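Local coordinates for protein mitochondrial association factor 1 (Toxoplasma gondii, PDB 6BXS) that belongs to a macro-domain-containing parasite family whose locus is required for direct manipulation of host mitochondria, although its own biochemical role is not settled, at residues 8-13 and 18-23; 96-101 and 144-149. All blocks are in the same frame, centred on the assembly; numbering follows the deposited sequence.

Interaction 1. Residues 8-13 and 18-23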
ATOM      1  N   PRO A   8      12.575 -10.358 -10.811  1.00 33.48           N
ATOM      2  CA  PRO A   8      12.761  -9.672  -9.528  1.00 29.39           C
ATOM      3  C   PRO A   8      14.187  -9.142  -9.358  1.00 32.51           C
ATOM      4  O   PRO A   8      15.012  -9.778  -8.699  1.00 31.90           O
ATOM      5  CB  PRO A   8      12.440 -10.764  -8.506  1.00 27.25           C
ATOM      6  CG  PRO A   8      12.846 -12.026  -9.178  1.00 37.50           C
ATOM      7  CD  PRO A   8      12.601 -11.825 -10.655  1.00 29.67           C
ATOM      8  N   LEU A   9      14.470  -7.991  -9.959  1.00 25.83           N
ATOM      9  CA  LEU A   9      15.771  -7.350  -9.809  1.00 26.83           C
ATOM     10  C   LEU A   9      15.973  -6.912  -8.364  1.00 31.52           C
ATOM     11  O   LEU A   9      15.193  -6.122  -7.830  1.00 26.37           O
ATOM     12  CB  LEU A   9      15.896  -6.150 -10.753  1.00 24.37           C
ATOM     13  CG  LEU A   9      17.098  -5.220 -10.554  1.00 30.35           C
ATOM     14  CD1 LEU A   9      18.414  -5.962 -10.747  1.00 25.42           C
ATOM     15  CD2 LEU A   9      17.001  -4.034 -11.503  1.00 28.70           C
ATOM     16  N   THR A  10      17.027  -7.431  -7.737  1.00 23.17           N
ATOM     17  CA  THR A  10      17.322  -7.141  -6.339  1.00 23.40           C
ATOM     18  C   THR A  10      18.583  -6.291  -6.224  1.00 33.71           C
ATOM     19  O   THR A  10      19.630  -6.641  -6.774  1.00 30.78           O
ATOM     20  CB  THR A  10      17.498  -8.437  -5.526  1.00 28.62           C
ATOM     21  OG1 THR A  10      16.325  -9.249  -5.659  1.00 33.67           O
ATOM     22  CG2 THR A  10      17.727  -8.128  -4.054  1.00 28.79           C
ATOM     23  N   LEU A  11      18.472  -5.175  -5.508  1.00 25.40           N
ATOM     24  CA  LEU A  11      19.585  -4.252  -5.315  1.00 30.81           C
ATOM     25  C   LEU A  11      19.709  -3.852  -3.849  1.00 27.77           C
ATOM     26  O   LEU A  11      18.708  -3.606  -3.178  1.00 26.50           O
ATOM     27  CB  LEU A  11      19.403  -3.006  -6.185  1.00 27.47           C
ATOM     28  CG  LEU A  11      19.376  -3.245  -7.697  1.00 31.63           C
ATOM     29  CD1 LEU A  11      19.007  -1.967  -8.432  1.00 28.50           C
ATOM     30  CD2 LEU A  11      20.713  -3.775  -8.190  1.00 30.47           C
ATOM     31  N   ARG A  12      20.946  -3.787  -3.362  1.00 29.71           N
ATOM     32  CA  ARG A  12      21.209  -3.437  -1.971  1.00 29.31           C
ATOM     33  C   ARG A  12      21.404  -1.936  -1.819  1.00 28.23           C
ATOM     34  O   ARG A  12      22.049  -1.299  -2.650  1.00 23.96           O
ATOM     35  CB  ARG A  12      22.441  -4.178  -1.455  1.00 38.24           C
ATOM     36  CG  ARG A  12      22.771  -3.886  -0.002  1.00 34.20           C
ATOM     37  CD  ARG A  12      23.575  -5.020   0.608  1.00 41.04           C
ATOM     38  NE  ARG A  12      22.770  -6.233   0.731  1.00 48.34           N
ATOM     39  CZ  ARG A  12      23.263  -7.464   0.806  1.00 40.88           C
ATOM     40  NH1 ARG A  12      24.573  -7.671   0.763  1.00 60.47           N
ATOM     41  NH2 ARG A  12      22.441  -8.499   0.917  1.00 42.07           N
ATOM     42  N   PHE A  13      20.844  -1.380  -0.748  1.00 26.04           N
ATOM     43  CA  PHE A  13      20.870   0.058  -0.517  1.00 23.30           C
ATOM     44  C   PHE A  13      21.458   0.388   0.844  1.00 29.21           C
ATOM     45  O   PHE A  13      20.871   0.072   1.878  1.00 24.63           O
ATOM     46  CB  PHE A  13      19.458   0.634  -0.634  1.00 26.34           C
ATOM     47  CG  PHE A  13      18.916   0.614  -2.029  1.00 26.80           C
ATOM     48  CD1 PHE A  13      18.290  -0.516  -2.527  1.00 27.18           C
ATOM     49  CD2 PHE A  13      19.041   1.722  -2.849  1.00 26.95           C
ATOM     50  CE1 PHE A  13      17.795  -0.537  -3.816  1.00 25.51           C
ATOM     51  CE2 PHE A  13      18.547   1.706  -4.135  1.00 28.39           C
ATOM     52  CZ  PHE A  13      17.925   0.575  -4.620  1.00 27.47           C
ATOM     53  N   ASP A  18      21.558  -0.997   4.371  1.00 28.17           N
ATOM     54  CA  ASP A  18      22.061  -2.160   3.643  1.00 30.65           C
ATOM     55  C   ASP A  18      20.978  -3.210   3.404  1.00 30.64           C
ATOM     56  O   ASP A  18      21.246  -4.409   3.455  1.00 29.83           O
ATOM     57  CB  ASP A  18      23.238  -2.799   4.389  1.00 37.04           C
ATOM     58  CG  ASP A  18      24.375  -1.827   4.628  1.00 40.97           C
ATOM     59  OD1 ASP A  18      24.729  -1.085   3.689  1.00 42.31           O
ATOM     60  OD2 ASP A  18      24.916  -1.807   5.753  1.00 56.40           O
ATOM     61  N   ARG A  19      19.758  -2.756   3.136  1.00 30.31           N
ATOM     62  CA  ARG A  19      18.658  -3.660   2.822  1.00 30.18           C
ATOM     63  C   ARG A  19      18.595  -3.956   1.328  1.00 29.57           C
ATOM     64  O   ARG A  19      18.900  -3.092   0.505  1.00 26.43           O
ATOM     65  CB  ARG A  19      17.324  -3.065   3.284  1.00 27.91           C
ATOM     66  CG  ARG A  19      17.087  -3.151   4.781  1.00 28.93           C
ATOM     67  CD  ARG A  19      15.843  -2.378   5.194  1.00 23.31           C
ATOM     68  NE  ARG A  19      15.569  -2.514   6.622  1.00 24.32           N
ATOM     69  CZ  ARG A  19      16.279  -1.924   7.580  1.00 30.21           C
ATOM     70  NH1 ARG A  19      17.317  -1.157   7.270  1.00 24.69           N
ATOM     71  NH2 ARG A  19      15.958  -2.108   8.852  1.00 32.46           N
ATOM     72  N   ASN A  20      18.205  -5.180   0.986  1.00 26.73           N
ATOM     73  CA  ASN A  20      17.871  -5.515  -0.392  1.00 27.04           C
ATOM     74  C   ASN A  20      16.447  -5.082  -0.718  1.00 29.38           C
ATOM     75  O   ASN A  20      15.518  -5.371   0.035  1.00 27.43           O
ATOM     76  CB  ASN A  20      18.020  -7.018  -0.643  1.00 27.75           C
ATOM     77  CG  ASN A  20      19.451  -7.429  -0.927  1.00 33.52           C
ATOM     78  OD1 ASN A  20      20.297  -6.602  -1.265  1.00 32.88           O
ATOM     79  ND2 ASN A  20      19.724  -8.723  -0.807  1.00 42.91           N
ATOM     80  N   VAL A  21      16.288  -4.380  -1.835  1.00 28.91           N
ATOM     81  CA  VAL A  21      14.972  -4.014  -2.341  1.00 23.59           C
ATOM     82  C   VAL A  21      14.760  -4.666  -3.700  1.00 25.52           C
ATOM     83  O   VAL A  21      15.658  -4.667  -4.545  1.00 24.70           O
ATOM     84  CB  VAL A  21      14.808  -2.489  -2.471  1.00 24.89           C
ATOM     85  CG1 VAL A  21      13.409  -2.143  -2.956  1.00 26.47           C
ATOM     86  CG2 VAL A  21      15.090  -1.809  -1.140  1.00 23.60           C
ATOM     87  N   ILE A  22      13.573  -5.227  -3.898  1.00 22.08           N
ATOM     88  CA  ILE A  22      13.216  -5.840  -5.171  1.00 19.65           C
ATOM     89  C   ILE A  22      12.499  -4.841  -6.070  1.00 26.68           C
ATOM     90  O   ILE A  22      11.567  -4.160  -5.637  1.00 22.51           O
ATOM     91  CB  ILE A  22      12.317  -7.072  -4.965  1.00 23.73           C
ATOM     92  CG1 ILE A  22      13.129  -8.222  -4.366  1.00 27.46           C
ATOM     93  CG2 ILE A  22      11.694  -7.525  -6.288  1.00 26.11           C
ATOM     94  CD1 ILE A  22      12.283  -9.287  -3.711  1.00 27.88           C
ATOM     95  N   PHE A  23      12.939  -4.769  -7.325  1.00 21.71           N
ATOM     96  CA  PHE A  23      12.264  -3.971  -8.341  1.00 25.89           C
ATOM     97  C   PHE A  23      11.874  -4.870  -9.503  1.00 25.93           C
ATOM     98  O   PHE A  23      12.698  -5.176 -10.364  1.00 26.74           O
ATOM     99  CB  PHE A  23      13.157  -2.832  -8.830  1.00 24.89           C
ATOM    100  CG  PHE A  23      13.602  -1.904  -7.741  1.00 24.50           C
ATOM    101  CD1 PHE A  23      14.750  -2.172  -7.017  1.00 28.56           C
ATOM    102  CD2 PHE A  23      12.875  -0.765  -7.441  1.00 25.92           C
ATOM    103  CE1 PHE A  23      15.166  -1.322  -6.013  1.00 27.16           C
ATOM    104  CE2 PHE A  23      13.287   0.090  -6.437  1.00 29.81           C
ATOM    105  CZ  PHE A  23      14.436  -0.189  -5.723  1.00 30.91           C
TER
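Phe13 and Phe23 meet rim to rim, CE1 of Phe13 lying 3.5 Å from CE1 of Phe23 at the edge of the Phe23 ring. Their planes are turned 59° apart, and neither ring lies over the other's face. Val21 fills in beside them, its CG2 3.7 Å from CD1 of Phe13. Across the hairpin's other face, the Thr10 methyl CG2 packs at 3.6 Å on CB of Asn20. Arg12 starts out extended and bends at chi3 (-68°), which brings NE alongside Asn20 OD1 for a weak bond of 3.2 Å, guanidinium and amide planes nearly parallel. Antiparallel backbone pairing sets this register. Leu11 and Val21 exchange two nearly straight bonds, 3.0 Å from Leu11 N to Val21 O and 2.9 Å from Val21 N to Leu11 O, and Phe23 N reaches Leu9 O at 2.7 Å. Leu11, Phe13 and Phe23 give helix 263-276 an apolar surface, met by Leu265 and Met269; Arg19, on the same face, bonds Asp249 through NH2. The other face is mixed, Thr10, Arg12 and Asn20 beside Ile22. There Arg12 NH1 pairs with a sulfate ion, probably from the crystallisation liquor, consistent with an exposed guanidinium available to anions.

Interaction 2. Residues 96-101 and 144-149; sequences RLLHDA and VGATFL
The Phe148 ring points its edge, not a face, at helix 83-103: Leu98 N lies in the ring plane, 3.9 Å from CE2, and Leu97 CB also comes in near that plane, 4.1 Å from the same atom. Neither face of the ring is used by the helical segment; Ala125 and Tyr169, from the strands on either side of 147-152, also touch the Phe148 side chain. This is helix-on-sheet packing in the three-layered alpha/beta/alpha sandwich of a macro domain. Strand 147-152 runs antiparallel to both its neighbours, 120-126 and 166-170. The end of the Phe148 side chain reaches the layer of helix 83-103, whereas Thr147 and Leu149 touch helix 179-202 on the other side of the sheet.

CG of Phe148 stands anti to its own carbonyl carbon (chi1 -50°), which carries the far end of the ring towards the helix. There CZ meets Leu98 CB at 3.9 Å, so the CE2-CZ edge of the ring rests against the helix at Leu97 and Leu98. Leu97 continues past this edge to Ser123 and Ala125 of the adjoining strand. The side-chain contacts are apolar, buried and small in area; no polar bond joins the segments.

Just before the strand, Gly145 adopts a positive phi of 87°, where a CB would be jammed against the carbonyl O of Val144, a conformation that calls for glycine. Ala146 follows with its methyl directed at the helix. Leu98, with CG anti to the backbone N (chi1 177°), sets both branches against that methyl: CD1 is 3.7 Å and CD2 3.9 Å from Ala146 CB.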
ATOM      1  N   ARG A  96     -14.953   4.230   8.730  1.00 22.16           N
ATOM      2  CA  ARG A  96     -15.082   4.099  10.178  1.00 23.00           C
ATOM      3  C   ARG A  96     -13.720   3.960  10.857  1.00 24.00           C
ATOM      4  O   ARG A  96     -13.466   4.577  11.893  1.00 25.64           O
ATOM      5  CB  ARG A  96     -15.955   2.893  10.523  1.00 28.28           C
ATOM      6  CG  ARG A  96     -17.406   3.025  10.092  1.00 50.21           C
ATOM      7  CD  ARG A  96     -18.130   1.692  10.183  1.00 55.65           C
ATOM      8  NE  ARG A  96     -19.464   1.750   9.590  1.00 63.72           N
ATOM      9  CZ  ARG A  96     -20.177   0.682   9.243  1.00 61.41           C
ATOM     10  NH1 ARG A  96     -19.687  -0.538   9.418  1.00 60.58           N
ATOM     11  NH2 ARG A  96     -21.382   0.833   8.711  1.00 63.24           N
ATOM     12  N   LEU A  97     -12.849   3.140  10.278  1.00 22.08           N
ATOM     13  CA  LEU A  97     -11.533   2.890  10.860  1.00 23.63           C
ATOM     14  C   LEU A  97     -10.648   4.133  10.847  1.00 21.64           C
ATOM     15  O   LEU A  97      -9.878   4.358  11.781  1.00 25.42           O
ATOM     16  CB  LEU A  97     -10.828   1.754  10.117  1.00 22.48           C
ATOM     17  CG  LEU A  97     -11.189   0.326  10.532  1.00 26.79           C
ATOM     18  CD1 LEU A  97     -10.494  -0.682   9.624  1.00 22.88           C
ATOM     19  CD2 LEU A  97     -10.819   0.072  11.989  1.00 28.64           C
ATOM     20  N   LEU A  98     -10.748   4.931   9.789  1.00 22.67           N
ATOM     21  CA  LEU A  98      -9.955   6.151   9.687  1.00 25.54           C
ATOM     22  C   LEU A  98     -10.340   7.143  10.779  1.00 26.20           C
ATOM     23  O   LEU A  98      -9.481   7.827  11.336  1.00 24.10           O
ATOM     24  CB  LEU A  98     -10.123   6.798   8.309  1.00 23.65           C
ATOM     25  CG  LEU A  98      -9.388   8.130   8.125  1.00 26.31           C
ATOM     26  CD1 LEU A  98      -7.902   8.001   8.480  1.00 27.32           C
ATOM     27  CD2 LEU A  98      -9.554   8.648   6.706  1.00 32.23           C
ATOM     28  N   HIS A  99     -11.635   7.218  11.080  1.00 26.85           N
ATOM     29  CA  HIS A  99     -12.121   8.073  12.159  1.00 28.87           C
ATOM     30  C   HIS A  99     -11.485   7.664  13.481  1.00 25.19           C
ATOM     31  O   HIS A  99     -11.031   8.514  14.245  1.00 29.42           O
ATOM     32  CB  HIS A  99     -13.650   8.008  12.260  1.00 31.85           C
ATOM     33  CG  HIS A  99     -14.358   8.915  11.302  1.00 37.22           C
ATOM     34  ND1 HIS A  99     -15.431   8.504  10.541  1.00 43.55           N
ATOM     35  CD2 HIS A  99     -14.152  10.216  10.988  1.00 45.19           C
ATOM     36  CE1 HIS A  99     -15.853   9.511   9.797  1.00 48.31           C
ATOM     37  NE2 HIS A  99     -15.093  10.562  10.049  1.00 52.27           N
ATOM     38  N   ASP A 100     -11.445   6.361  13.738  1.00 26.03           N
ATOM     39  CA  ASP A 100     -10.793   5.835  14.937  1.00 27.32           C
ATOM     40  C   ASP A 100      -9.293   6.121  14.920  1.00 27.83           C
ATOM     41  O   ASP A 100      -8.713   6.502  15.936  1.00 26.84           O
ATOM     42  CB  ASP A 100     -11.029   4.328  15.067  1.00 26.85           C
ATOM     43  CG  ASP A 100     -12.493   3.976  15.245  1.00 36.55           C
ATOM     44  OD1 ASP A 100     -13.274   4.852  15.673  1.00 43.05           O
ATOM     45  OD2 ASP A 100     -12.861   2.816  14.962  1.00 38.29           O
ATOM     46  N   ALA A 101      -8.666   5.929  13.763  1.00 27.63           N
ATOM     47  CA  ALA A 101      -7.226   6.130  13.632  1.00 24.69           C
ATOM     48  C   ALA A 101      -6.846   7.582  13.900  1.00 25.15           C
ATOM     49  O   ALA A 101      -5.823   7.862  14.528  1.00 25.47           O
ATOM     50  CB  ALA A 101      -6.759   5.707  12.246  1.00 23.81           C
ATOM     51  N   VAL A 144      -5.609  11.633   2.801  1.00 22.44           N
ATOM     52  CA  VAL A 144      -4.235  11.326   2.424  1.00 23.13           C
ATOM     53  C   VAL A 144      -3.451  10.853   3.642  1.00 23.31           C
ATOM     54  O   VAL A 144      -3.595  11.406   4.732  1.00 21.09           O
ATOM     55  CB  VAL A 144      -3.533  12.550   1.805  1.00 25.12           C
ATOM     56  CG1 VAL A 144      -2.050  12.276   1.583  1.00 24.07           C
ATOM     57  CG2 VAL A 144      -4.205  12.934   0.495  1.00 25.07           C
ATOM     58  N   GLY A 145      -2.622   9.832   3.447  1.00 24.88           N
ATOM     59  CA  GLY A 145      -1.838   9.261   4.526  1.00 21.23           C
ATOM     60  C   GLY A 145      -2.589   8.177   5.277  1.00 23.66           C
ATOM     61  O   GLY A 145      -2.008   7.461   6.092  1.00 24.10           O
ATOM     62  N   ALA A 146      -3.886   8.059   5.009  1.00 23.16           N
ATOM     63  CA  ALA A 146      -4.697   7.014   5.620  1.00 22.73           C
ATOM     64  C   ALA A 146      -4.230   5.653   5.127  1.00 22.84           C
ATOM     65  O   ALA A 146      -4.168   5.415   3.922  1.00 22.55           O
ATOM     66  CB  ALA A 146      -6.168   7.220   5.303  1.00 22.34           C
ATOM     67  N   THR A 147      -3.903   4.769   6.064  1.00 24.19           N
ATOM     68  CA  THR A 147      -3.396   3.442   5.736  1.00 18.79           C
ATOM     69  C   THR A 147      -4.216   2.368   6.439  1.00 20.24           C
ATOM     70  O   THR A 147      -4.436   2.429   7.648  1.00 19.58           O
ATOM     71  CB  THR A 147      -1.914   3.291   6.129  1.00 25.28           C
ATOM     72  OG1 THR A 147      -1.137   4.296   5.464  1.00 28.01           O
ATOM     73  CG2 THR A 147      -1.393   1.913   5.744  1.00 21.23           C
ATOM     74  N   PHE A 148      -4.660   1.383   5.663  1.00 18.19           N
ATOM     75  CA  PHE A 148      -5.461   0.286   6.182  1.00 16.24           C
ATOM     76  C   PHE A 148      -4.772  -1.049   5.915  1.00 20.12           C
ATOM     77  O   PHE A 148      -4.047  -1.195   4.933  1.00 23.20           O
ATOM     78  CB  PHE A 148      -6.854   0.304   5.550  1.00 19.62           C
ATOM     79  CG  PHE A 148      -7.529   1.644   5.619  1.00 16.84           C
ATOM     80  CD1 PHE A 148      -7.373   2.564   4.595  1.00 19.18           C
ATOM     81  CD2 PHE A 148      -8.306   1.989   6.710  1.00 20.63           C
ATOM     82  CE1 PHE A 148      -7.983   3.798   4.657  1.00 20.73           C
ATOM     83  CE2 PHE A 148      -8.920   3.225   6.779  1.00 20.56           C
ATOM     84  CZ  PHE A 148      -8.759   4.131   5.752  1.00 23.74           C
ATOM     85  N   LEU A 149      -4.999  -2.009   6.806  1.00 18.49           N
ATOM     86  CA  LEU A 149      -4.485  -3.362   6.649  1.00 22.87           C
ATOM     87  C   LEU A 149      -5.623  -4.348   6.895  1.00 20.48           C
ATOM     88  O   LEU A 149      -6.293  -4.281   7.924  1.00 22.58           O
ATOM     89  CB  LEU A 149      -3.321  -3.614   7.613  1.00 18.37           C
ATOM     90  CG  LEU A 149      -2.467  -4.867   7.388  1.00 23.73           C
ATOM     91  CD1 LEU A 149      -1.092  -4.683   8.019  1.00 20.81           C
ATOM     92  CD2 LEU A 149      -3.139  -6.112   7.953  1.00 25.20           C
TER

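Overall arrangement
From the N terminus, the chain first forms interaction 1, a hairpin closed over four intervening residues that makes one margin of the mixed sheet, with 8-13 outermost and 19-24 paired onward to 253-256. Interaction 2 opens only later, in helix 83-103, and closes after 42 residues, a loop that includes strand 109-111, outermost at the other margin, and its neighbour 120-126. The two contacts are therefore in series, neither nested nor crossed. The centres of interactions 1 and 2 lie about 29 Å apart, on opposite sides of the chain's centre. The nearest atoms of interactions 1 and 2 stay about 17 Å apart. One is strand pairing within the sheet, the other joins a helix to it.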